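Local coordinates for protein NF-kappa-B inhibitor beta (Mus musculus, PDB 1OY3) that inhibits the transcription factor NF-kappa-B by binding it and trapping it in the cytoplasm, as a member of the ankyrin-repeat inhibitor family, at residues R226-L234 with L244-P252. Numbering follows the deposited sequence.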
loop_
_atom_site.group_PDB
_atom_site.type_symbol
_atom_site.label_atom_id
_atom_site.label_comp_id
_atom_site.label_asym_id
_atom_site.label_seq_id
_atom_site.Cartn_x
_atom_site.Cartn_y
_atom_site.Cartn_z
ATOM N N ARG C 226 13.458 6.777 15.907
ATOM C CA ARG C 226 13.934 5.409 16.015
ATOM C C ARG C 226 14.686 4.928 14.773
ATOM O O ARG C 226 14.298 5.216 13.636
ATOM C CB ARG C 226 12.756 4.481 16.306
ATOM C CG ARG C 226 13.105 3.006 16.353
ATOM C CD ARG C 226 11.919 2.207 16.867
ATOM N NE ARG C 226 11.658 2.479 18.278
ATOM C CZ ARG C 226 10.451 2.690 18.797
ATOM N NH1 ARG C 226 9.371 2.669 18.021
ATOM N NH2 ARG C 226 10.325 2.918 20.098
ATOM N N THR C 227 15.770 4.195 15.007
ATOM C CA THR C 227 16.600 3.649 13.937
ATOM C C THR C 227 16.278 2.176 13.713
ATOM O O THR C 227 15.517 1.567 14.471
ATOM C CB THR C 227 18.086 3.727 14.302
ATOM O OG1 THR C 227 18.313 2.939 15.477
ATOM C CG2 THR C 227 18.498 5.155 14.572
ATOM N N PRO C 228 16.863 1.575 12.667
ATOM C CA PRO C 228 16.597 0.160 12.406
ATOM C C PRO C 228 17.045 -0.721 13.570
ATOM O O PRO C 228 16.358 -1.681 13.933
ATOM C CB PRO C 228 17.392 -0.106 11.132
ATOM C CG PRO C 228 17.301 1.211 10.418
ATOM C CD PRO C 228 17.573 2.193 11.529
ATOM N N LEU C 229 18.196 -0.387 14.158
ATOM C CA LEU C 229 18.721 -1.159 15.283
ATOM C C LEU C 229 17.784 -0.994 16.468
ATOM O O LEU C 229 17.367 -1.975 17.083
ATOM C CB LEU C 229 20.119 -0.670 15.679
ATOM C CG LEU C 229 21.057 -1.702 16.330
ATOM C CD1 LEU C 229 22.276 -0.976 16.880
ATOM C CD2 LEU C 229 20.358 -2.473 17.439
ATOM N N GLY C 230 17.470 0.261 16.782
ATOM C CA GLY C 230 16.574 0.555 17.887
ATOM C C GLY C 230 15.271 -0.192 17.702
ATOM O O GLY C 230 14.656 -0.650 18.664
ATOM N N SER C 231 14.853 -0.322 16.448
ATOM C CA SER C 231 13.624 -1.027 16.144
ATOM C C SER C 231 13.840 -2.518 16.325
ATOM O O SER C 231 13.000 -3.207 16.901
ATOM C CB SER C 231 13.183 -0.733 14.706
ATOM O OG SER C 231 11.973 -1.408 14.406
ATOM N N ALA C 232 14.976 -3.014 15.836
ATOM C CA ALA C 232 15.297 -4.435 15.939
ATOM C C ALA C 232 15.390 -4.923 17.385
ATOM O O ALA C 232 15.088 -6.086 17.674
ATOM C CB ALA C 232 16.601 -4.734 15.202
ATOM N N LEU C 233 15.811 -4.044 18.291
ATOM C CA LEU C 233 15.929 -4.422 19.696
ATOM C C LEU C 233 14.571 -4.785 20.288
ATOM O O LEU C 233 14.465 -5.725 21.075
ATOM C CB LEU C 233 16.564 -3.290 20.513
ATOM C CG LEU C 233 18.067 -3.067 20.332
ATOM C CD1 LEU C 233 18.546 -1.975 21.268
ATOM C CD2 LEU C 233 18.804 -4.354 20.617
ATOM N N LEU C 234 13.535 -4.043 19.902
ATOM C CA LEU C 234 12.182 -4.290 20.395
ATOM C C LEU C 234 11.532 -5.457 19.653
ATOM O O LEU C 234 10.368 -5.777 19.874
ATOM C CB LEU C 234 11.326 -3.036 20.221
ATOM C CG LEU C 234 11.825 -1.766 20.907
ATOM C CD1 LEU C 234 10.907 -0.605 20.573
ATOM C CD2 LEU C 234 11.875 -1.987 22.401
ATOM N N LEU C 244 22.790 -5.627 11.985
ATOM C CA LEU C 244 22.922 -4.175 12.076
ATOM C C LEU C 244 24.181 -3.818 12.852
ATOM O O LEU C 244 24.940 -2.934 12.446
ATOM C CB LEU C 244 21.683 -3.572 12.750
ATOM C CG LEU C 244 20.439 -3.554 11.855
ATOM C CD1 LEU C 244 19.168 -3.490 12.692
ATOM C CD2 LEU C 244 20.533 -2.364 10.907
ATOM N N ARG C 245 24.404 -4.518 13.962
ATOM C CA ARG C 245 25.586 -4.285 14.782
ATOM C C ARG C 245 26.812 -4.502 13.899
ATOM O O ARG C 245 27.620 -3.595 13.696
ATOM C CB ARG C 245 25.639 -5.282 15.943
ATOM C CG ARG C 245 24.483 -5.232 16.932
ATOM C CD ARG C 245 24.574 -4.045 17.872
ATOM N NE ARG C 245 24.141 -4.399 19.224
ATOM C CZ ARG C 245 22.958 -4.925 19.525
ATOM N NH1 ARG C 245 22.071 -5.162 18.568
ATOM N NH2 ARG C 245 22.659 -5.219 20.783
ATOM N N ALA C 246 26.925 -5.717 13.367
ATOM C CA ALA C 246 28.042 -6.103 12.511
ATOM C C ALA C 246 28.302 -5.146 11.352
ATOM O O ALA C 246 29.419 -5.077 10.843
ATOM C CB ALA C 246 27.822 -7.515 11.980
ATOM N N HIS C 247 27.279 -4.407 10.931
ATOM C CA HIS C 247 27.451 -3.467 9.830
ATOM C C HIS C 247 27.605 -2.010 10.244
ATOM O O HIS C 247 27.321 -1.103 9.461
ATOM C CB HIS C 247 26.316 -3.602 8.816
ATOM C CG HIS C 247 26.551 -4.677 7.799
ATOM N ND1 HIS C 247 26.265 -6.005 8.038
ATOM C CD2 HIS C 247 27.107 -4.628 6.564
ATOM C CE1 HIS C 247 26.634 -6.727 6.994
ATOM N NE2 HIS C 247 27.149 -5.915 6.087
ATOM N N GLY C 248 28.056 -1.789 11.473
ATOM C CA GLY C 248 28.278 -0.432 11.945
ATOM C C GLY C 248 27.079 0.429 12.291
ATOM O O GLY C 248 27.129 1.651 12.151
ATOM N N ALA C 249 25.997 -0.191 12.738
ATOM C CA ALA C 249 24.818 0.567 13.118
ATOM C C ALA C 249 25.021 1.068 14.551
ATOM O O ALA C 249 25.181 0.267 15.478
ATOM C CB ALA C 249 23.585 -0.320 13.040
ATOM N N PRO C 250 25.045 2.400 14.751
ATOM C CA PRO C 250 25.232 2.949 16.099
ATOM C C PRO C 250 24.161 2.408 17.049
ATOM O O PRO C 250 23.065 2.052 16.616
ATOM C CB PRO C 250 25.107 4.452 15.877
ATOM C CG PRO C 250 25.671 4.626 14.503
ATOM C CD PRO C 250 25.021 3.481 13.751
ATOM N N GLU C 251 24.486 2.343 18.336
ATOM C CA GLU C 251 23.548 1.828 19.328
ATOM C C GLU C 251 22.445 2.861 19.617
ATOM O O GLU C 251 22.702 4.068 19.656
ATOM C CB GLU C 251 24.298 1.463 20.616
ATOM C CG GLU C 251 23.629 0.366 21.444
ATOM C CD GLU C 251 23.843 -1.031 20.870
ATOM O OE1 GLU C 251 23.153 -1.971 21.324
ATOM O OE2 GLU C 251 24.710 -1.193 19.978
ATOM N N PRO C 252 21.200 2.392 19.815
ATOM C CA PRO C 252 20.015 3.214 20.099
ATOM C C PRO C 252 20.142 4.150 21.306
ATOM O O PRO C 252 20.956 3.921 22.204
ATOM C CB PRO C 252 18.916 2.172 20.299
ATOM C CG PRO C 252 19.363 1.041 19.438
ATOM C CD PRO C 252 20.831 0.968 19.736
#
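Leu229 reaches in between Leu244 and Arg245 at the end of helix 238-246 and Ala249, Pro250 and Pro252 on the chain that follows. With CG roughly anti to the backbone N (chi1 -152°), the branch extends across to Leu244 CB, and the two methyls diverge. CD1 goes to the outgoing chain, 3.1 Å from Pro250 O and 3.7 Å from Pro252 CD, with Ala249 CB also in contact. CD2 turns to Arg245 and lies 3.4 Å from its NH1.

Leu244 runs past Leu229 in the opposite direction and puts CD1 against the helix backbone, 3.5 Å from Leu229 CA. The same methyl reaches Ala232 CB, while CD2 touches Pro228 CB, so this leucine spans more than one turn of helix 228-233. Pro228 and Ala232 also pack on helix 195-201.

Pro252 lies on the helix at Gly230, where the absence of a side chain lets the ring come down tightly: CG is 3.2 Å from Gly230 CA. The CD1 methyl of Leu233 reaches CG of the same ring, 3.6 Å away.

No hydrogen bond joins the two segments; the Thr227 cap and the Arg245-Glu251 pair each lie within one. Thr227 OG1 caps helix 228-233 by accepting from Gly230 N (3.1 Å, 163°). Arg245, bent at chi2 and chi3, crosses Leu229 and Leu233 at about a right angle, and its NH2 pairs with Glu251 OE1 through charge alone, the oxygen lying well out of the guanidinium plane.

Helix 238-246 ends in a Schellman motif with Gly248 at positive phi. These are the two antiparallel helices of ankyrin repeat ANK 6, last in the stack, with the chain leaving the second folded back on the first. The first helix opens with Thr-Pro-Leu of the family's TPLH signature, Gly230 taking the histidine position under Pro252.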